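Local structure of mandelate racemase/muconate lactonizing enzyme (Jannaschia sp., 4J3Z) at residues D[24-29]-D[38-43]; D[5-10]-D[54-59]. The protein belongs to the enolase superfamily and probably acts as an isomerase of the mandelate racemase/muconate lactonizing enzyme type, its substrate not established. All coordinates share one frame; numbering follows the deposited sequence.

Contact 1 (D[24-29]-D[38-43]); sequences WLLVRV and LGEVYA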
loop_
_atom_site.group_PDB
_atom_site.type_symbol
_atom_site.label_atom_id
_atom_site.label_comp_id
_atom_site.label_asym_id
_atom_site.label_seq_id
_atom_site.Cartn_x
_atom_site.Cartn_y
_atom_site.Cartn_z
ATOM N N TRP D 24 6.130 3.387 45.127
ATOM C CA TRP D 24 7.098 3.934 44.178
ATOM C C TRP D 24 8.449 3.273 44.386
ATOM O O TRP D 24 8.788 2.905 45.509
ATOM C CB TRP D 24 7.245 5.444 44.338
ATOM C CG TRP D 24 5.972 6.224 44.190
ATOM C CD1 TRP D 24 4.909 5.928 43.379
ATOM C CD2 TRP D 24 5.639 7.442 44.859
ATOM N NE1 TRP D 24 3.934 6.891 43.508
ATOM C CE2 TRP D 24 4.360 7.834 44.405
ATOM C CE3 TRP D 24 6.291 8.239 45.807
ATOM C CZ2 TRP D 24 3.722 8.985 44.867
ATOM C CZ3 TRP D 24 5.657 9.396 46.259
ATOM C CH2 TRP D 24 4.379 9.746 45.794
ATOM N N LEU D 25 9.211 3.128 43.300
ATOM C CA LEU D 25 10.525 2.504 43.348
ATOM C C LEU D 25 11.617 3.505 43.015
ATOM O O LEU D 25 11.864 3.818 41.839
ATOM C CB LEU D 25 10.592 1.319 42.375
ATOM C CG LEU D 25 10.120 -0.050 42.846
ATOM C CD1 LEU D 25 9.460 -0.806 41.694
ATOM C CD2 LEU D 25 11.290 -0.831 43.417
ATOM N N LEU D 26 12.289 3.994 44.052
ATOM C CA LEU D 26 13.314 5.025 43.876
ATOM C C LEU D 26 14.718 4.462 44.044
ATOM O O LEU D 26 14.951 3.627 44.917
ATOM C CB LEU D 26 13.099 6.173 44.859
ATOM C CG LEU D 26 11.710 6.782 45.049
ATOM C CD1 LEU D 26 11.832 8.047 45.886
ATOM C CD2 LEU D 26 11.020 7.082 43.721
ATOM N N VAL D 27 15.637 4.927 43.195
ATOM C CA VAL D 27 17.053 4.564 43.267
ATOM C C VAL D 27 17.924 5.801 43.551
ATOM O O VAL D 27 17.665 6.889 43.032
ATOM C CB VAL D 27 17.543 3.837 41.983
ATOM C CG1 VAL D 27 16.619 2.678 41.615
ATOM C CG2 VAL D 27 17.701 4.796 40.805
ATOM N N ARG D 28 18.938 5.632 44.390
ATOM C CA ARG D 28 19.919 6.690 44.633
ATOM C C ARG D 28 21.332 6.150 44.424
ATOM O O ARG D 28 21.837 5.390 45.249
ATOM C CB ARG D 28 19.768 7.258 46.047
ATOM C CG ARG D 28 20.701 8.416 46.362
ATOM C CD ARG D 28 21.018 8.421 47.845
ATOM N NE ARG D 28 20.235 9.418 48.555
ATOM C CZ ARG D 28 19.712 9.263 49.767
ATOM N NH1 ARG D 28 19.862 8.118 50.430
ATOM N NH2 ARG D 28 19.020 10.264 50.310
ATOM N N VAL D 29 21.944 6.530 43.301
ATOM C CA VAL D 29 23.297 6.099 42.939
ATOM C C VAL D 29 24.343 7.094 43.453
ATOM O O VAL D 29 24.202 8.297 43.231
ATOM C CB VAL D 29 23.450 5.953 41.404
ATOM C CG1 VAL D 29 24.885 5.592 41.023
ATOM C CG2 VAL D 29 22.484 4.912 40.858
ATOM N N LEU D 38 19.381 10.844 41.938
ATOM C CA LEU D 38 18.109 10.157 42.141
ATOM C C LEU D 38 17.496 9.704 40.822
ATOM O O LEU D 38 17.610 10.393 39.808
ATOM C CB LEU D 38 17.113 11.042 42.902
ATOM C CG LEU D 38 17.194 11.120 44.433
ATOM C CD1 LEU D 38 16.088 12.026 44.941
ATOM C CD2 LEU D 38 17.089 9.748 45.087
ATOM N N GLY D 39 16.857 8.537 40.848
ATOM C CA GLY D 39 16.165 7.982 39.687
ATOM C C GLY D 39 14.963 7.159 40.122
ATOM O O GLY D 39 14.916 6.672 41.253
ATOM N N GLU D 40 13.993 7.004 39.224
ATOM C CA GLU D 40 12.776 6.272 39.535
ATOM C C GLU D 40 12.436 5.222 38.471
ATOM O O GLU D 40 12.446 5.506 37.266
ATOM C CB GLU D 40 11.609 7.242 39.768
ATOM C CG GLU D 40 10.281 6.566 40.032
ATOM C CD GLU D 40 9.310 7.404 40.851
ATOM O OE1 GLU D 40 9.540 8.617 41.060
ATOM O OE2 GLU D 40 8.297 6.823 41.290
ATOM N N VAL D 41 12.132 4.016 38.949
ATOM C CA VAL D 41 11.795 2.872 38.120
ATOM C C VAL D 41 10.276 2.741 38.015
ATOM O O VAL D 41 9.545 2.849 39.018
ATOM C CB VAL D 41 12.382 1.570 38.715
ATOM C CG1 VAL D 41 12.003 0.349 37.885
ATOM C CG2 VAL D 41 13.896 1.676 38.877
ATOM N N TYR D 42 9.806 2.511 36.792
ATOM C CA TYR D 42 8.404 2.244 36.552
ATOM C C TYR D 42 8.241 0.841 35.980
ATOM O O TYR D 42 8.419 0.611 34.778
ATOM C CB TYR D 42 7.800 3.319 35.644
ATOM C CG TYR D 42 6.290 3.399 35.698
ATOM C CD1 TYR D 42 5.626 3.687 36.888
ATOM C CD2 TYR D 42 5.533 3.181 34.560
ATOM C CE1 TYR D 42 4.241 3.755 36.928
ATOM C CE2 TYR D 42 4.153 3.243 34.588
ATOM C CZ TYR D 42 3.513 3.533 35.768
ATOM O OH TYR D 42 2.142 3.592 35.786
ATOM N N ALA D 43 7.927 -0.100 36.865
ATOM C CA ALA D 43 7.839 -1.514 36.514
ATOM C C ALA D 43 6.915 -2.235 37.484
ATOM O O ALA D 43 7.098 -2.140 38.703
ATOM C CB ALA D 43 9.224 -2.145 36.552
#
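Leu-25 to Arg-28 pair with Leu-38 to Val-41 as the two arms of an antiparallel beta hairpin in the N-terminal capping domain of this enolase-superfamily chain. Backbone bonds hold the arms together: Val-27 and Gly-39 exchange two, of which Val-27 N to Gly-39 O is the shorter at 2.7 Å and nearly straight at hydrogen (177°), and Val-41 N gives a third to Leu-25 O. Leu-26 opposite Glu-40 and Arg-28 opposite Leu-38 are non-hydrogen-bonded pairs. On their face the Glu-40 side chain, CG anti to the backbone N (chi1 177°) and extended beyond it, is crossed by Leu-26, whose CD2 sits 3.4 Å from Glu-40 CD. Glu-40 OE2 lies 3.5 Å from Trp-24 CB. The buried carboxylate is satisfied from the barrel side: OE1 accepts from Glu-317 N and OE2 from Gly-314 N. Shortened to an alanine, this residue would probably leave both amides without their acceptor and open a gap beside Leu-26 CD2. Arg-28 and Leu-38 lie alongside each other, while the Arg-28 guanidinium reaches Asp-371 in a salt bridge. On the opposite face Val-27 CG1 meets Val-41 CG2 at 4.0 Å, and Val-27 CG2 lies against the backbone, 3.4 Å from Gly-39 O.

Contact 2 (D[5-10]-D[54-59]); sequences DTLDIF and VIHDVF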
loop_
_atom_site.group_PDB
_atom_site.type_symbol
_atom_site.label_atom_id
_atom_site.label_comp_id
_atom_site.label_asym_id
_atom_site.label_seq_id
_atom_site.Cartn_x
_atom_site.Cartn_y
_atom_site.Cartn_z
ATOM N N ASP D 5 29.386 3.891 41.702
ATOM C CA ASP D 5 29.883 2.970 42.726
ATOM C C ASP D 5 28.782 2.147 43.400
ATOM O O ASP D 5 28.695 0.937 43.167
ATOM C CB ASP D 5 30.729 3.716 43.770
ATOM C CG ASP D 5 31.667 2.794 44.536
ATOM O OD1 ASP D 5 31.582 1.557 44.379
ATOM O OD2 ASP D 5 32.502 3.309 45.302
ATOM N N THR D 6 27.957 2.792 44.231
ATOM C CA THR D 6 26.936 2.084 45.012
ATOM C C THR D 6 25.503 2.498 44.678
ATOM O O THR D 6 25.250 3.593 44.156
ATOM C CB THR D 6 27.114 2.259 46.537
ATOM O OG1 THR D 6 26.737 3.589 46.911
ATOM C CG2 THR D 6 28.561 1.951 46.995
ATOM N N LEU D 7 24.574 1.604 45.008
ATOM C CA LEU D 7 23.168 1.824 44.784
ATOM C C LEU D 7 22.349 1.525 46.038
ATOM O O LEU D 7 22.505 0.488 46.671
ATOM C CB LEU D 7 22.689 0.955 43.621
ATOM C CG LEU D 7 21.189 0.904 43.321
ATOM C CD1 LEU D 7 20.653 2.272 42.938
ATOM C CD2 LEU D 7 20.922 -0.114 42.223
ATOM N N ASP D 8 21.479 2.460 46.396
ATOM C CA ASP D 8 20.481 2.205 47.422
ATOM C C ASP D 8 19.127 2.332 46.764
ATOM O O ASP D 8 18.894 3.264 45.997
ATOM C CB ASP D 8 20.629 3.184 48.586
ATOM C CG ASP D 8 22.027 3.182 49.174
ATOM O OD1 ASP D 8 22.700 2.120 49.160
ATOM O OD2 ASP D 8 22.456 4.251 49.656
ATOM N N ILE D 9 18.263 1.361 47.030
ATOM C CA ILE D 9 16.914 1.331 46.465
ATOM C C ILE D 9 15.932 1.564 47.606
ATOM O O ILE D 9 16.083 0.972 48.682
ATOM C CB ILE D 9 16.605 -0.017 45.760
ATOM C CG1 ILE D 9 17.655 -0.332 44.681
ATOM C CG2 ILE D 9 15.201 -0.020 45.162
ATOM C CD1 ILE D 9 17.425 -1.641 43.952
ATOM N N PHE D 10 14.945 2.430 47.357
ATOM C CA PHE D 10 13.871 2.735 48.310
ATOM C C PHE D 10 12.507 2.308 47.760
ATOM O O PHE D 10 12.098 2.731 46.670
ATOM C CB PHE D 10 13.825 4.240 48.629
ATOM C CG PHE D 10 15.038 4.755 49.357
ATOM C CD1 PHE D 10 15.123 4.678 50.744
ATOM C CD2 PHE D 10 16.091 5.338 48.660
ATOM C CE1 PHE D 10 16.230 5.161 51.422
ATOM C CE2 PHE D 10 17.209 5.817 49.333
ATOM C CZ PHE D 10 17.275 5.730 50.716
ATOM N N VAL D 54 16.276 -7.428 40.342
ATOM C CA VAL D 54 16.447 -7.023 38.942
ATOM C C VAL D 54 17.265 -5.721 38.822
ATOM O O VAL D 54 18.210 -5.649 38.026
ATOM C CB VAL D 54 15.094 -6.871 38.214
ATOM C CG1 VAL D 54 15.242 -6.000 36.968
ATOM C CG2 VAL D 54 14.522 -8.235 37.852
ATOM N N ILE D 55 16.903 -4.709 39.621
ATOM C CA ILE D 55 17.548 -3.383 39.565
ATOM C C ILE D 55 18.992 -3.472 40.026
ATOM O O ILE D 55 19.882 -2.892 39.406
ATOM C CB ILE D 55 16.789 -2.304 40.387
ATOM C CG1 ILE D 55 15.361 -2.120 39.872
ATOM C CG2 ILE D 55 17.509 -0.968 40.319
ATOM C CD1 ILE D 55 14.354 -1.672 40.927
ATOM N N HIS D 56 19.233 -4.209 41.106
ATOM C CA HIS D 56 20.617 -4.479 41.527
ATOM C C HIS D 56 21.404 -5.281 40.482
ATOM O O HIS D 56 22.608 -5.089 40.338
ATOM C CB HIS D 56 20.658 -5.194 42.879
ATOM C CG HIS D 56 20.859 -4.278 44.047
ATOM N ND1 HIS D 56 19.858 -3.993 44.952
ATOM C CD2 HIS D 56 21.937 -3.557 44.439
ATOM C CE1 HIS D 56 20.317 -3.156 45.866
ATOM N NE2 HIS D 56 21.577 -2.877 45.577
ATOM N N ASP D 57 20.727 -6.169 39.759
ATOM C CA ASP D 57 21.365 -6.951 38.686
ATOM C C ASP D 57 21.836 -6.042 37.546
ATOM O O ASP D 57 23.000 -6.119 37.146
ATOM C CB ASP D 57 20.411 -8.039 38.169
ATOM C CG ASP D 57 21.123 -9.150 37.411
ATOM O OD1 ASP D 57 21.665 -8.881 36.314
ATOM O OD2 ASP D 57 21.121 -10.306 37.905
ATOM N N VAL D 58 20.938 -5.174 37.057
ATOM C CA VAL D 58 21.202 -4.280 35.910
ATOM C C VAL D 58 22.353 -3.303 36.188
ATOM O O VAL D 58 23.235 -3.103 35.343
ATOM C CB VAL D 58 19.915 -3.513 35.478
ATOM C CG1 VAL D 58 20.213 -2.403 34.474
ATOM C CG2 VAL D 58 18.866 -4.471 34.911
ATOM N N PHE D 59 22.346 -2.715 37.381
ATOM C CA PHE D 59 23.382 -1.783 37.817
ATOM C C PHE D 59 24.750 -2.461 37.903
ATOM O O PHE D 59 25.726 -1.996 37.298
ATOM C CB PHE D 59 22.971 -1.169 39.166
ATOM C CG PHE D 59 24.037 -0.324 39.815
ATOM C CD1 PHE D 59 24.258 0.989 39.403
ATOM C CD2 PHE D 59 24.810 -0.839 40.855
ATOM C CE1 PHE D 59 25.231 1.768 40.006
ATOM C CE2 PHE D 59 25.790 -0.067 41.462
ATOM C CZ PHE D 59 26.001 1.239 41.038
#
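The Phe-59 ring receives Leu-7 over one face: Leu-7 CB stands 4.0 Å from the ring centroid and 15° off the ring normal, a CH-pi contact. At the edge of the same ring, near its plane, lies the backbone carbonyl of Asp-5, its O 3.4 Å from Phe-59 CZ. Leu-7 also serves the second flat group, with its CD2 4.2 Å above one face of the His-56 imidazole and displaced toward the rim. Ile-9 approaches that imidazole obliquely, Ile-9 CD1 lying 3.5 Å from His-56 ND1, an atom that makes a weak hydrogen bond to Thr-52 O one helical turn back.

Leu-7 points toward the helix, and CG anti to the backbone N (chi1 173°) carries its CD2 to 3.8 Å from Phe-59 CB and 4.0 Å from Ile-55 CG2. Ile-9 crosses Ile-55 at a slant, placing Ile-9 CD1 3.7 Å from Ile-55 CB. No hydrogen bond joins the segments; the attachment is by apolar packing. Leu-98 of helix 89-109 touches both Leu-7 and Ile-55, and on the helix Asp-57 bonds to Gly-47 N of a second subunit. The axes of the two segments approach to 9.9 Å and run nearly antiparallel (164°); this is a helix packed on a three-stranded antiparallel sheet, as in the alpha+beta N-terminal domain of the enolase superfamily.

Contacts 1 and 2 share one three-stranded sheet and have centres about 9 Å apart. Strand 24-31 is its middle strand, paired with 36-41 in contact 1 and with 4-12, the strand of contact 2. Two probable backbone hydrogen bonds link strands 4-12 and 24-31, Phe-10 N to Leu-26 O at 2.7 Å and Arg-28 N to Asp-8 O at 2.9 Å. Val-27 CB lies 3.6 Å from Leu-7 CD1, and Ile-55 also touches Leu-25 and Val-27, so helix 48-62 packs on both strands. Contact 1 uses the sheet's other face to meet helix 315-327 of the C-terminal barrel domain; in this superfamily the active site lies at the C-terminal ends of the barrel strands, near the join with the N-terminal domain.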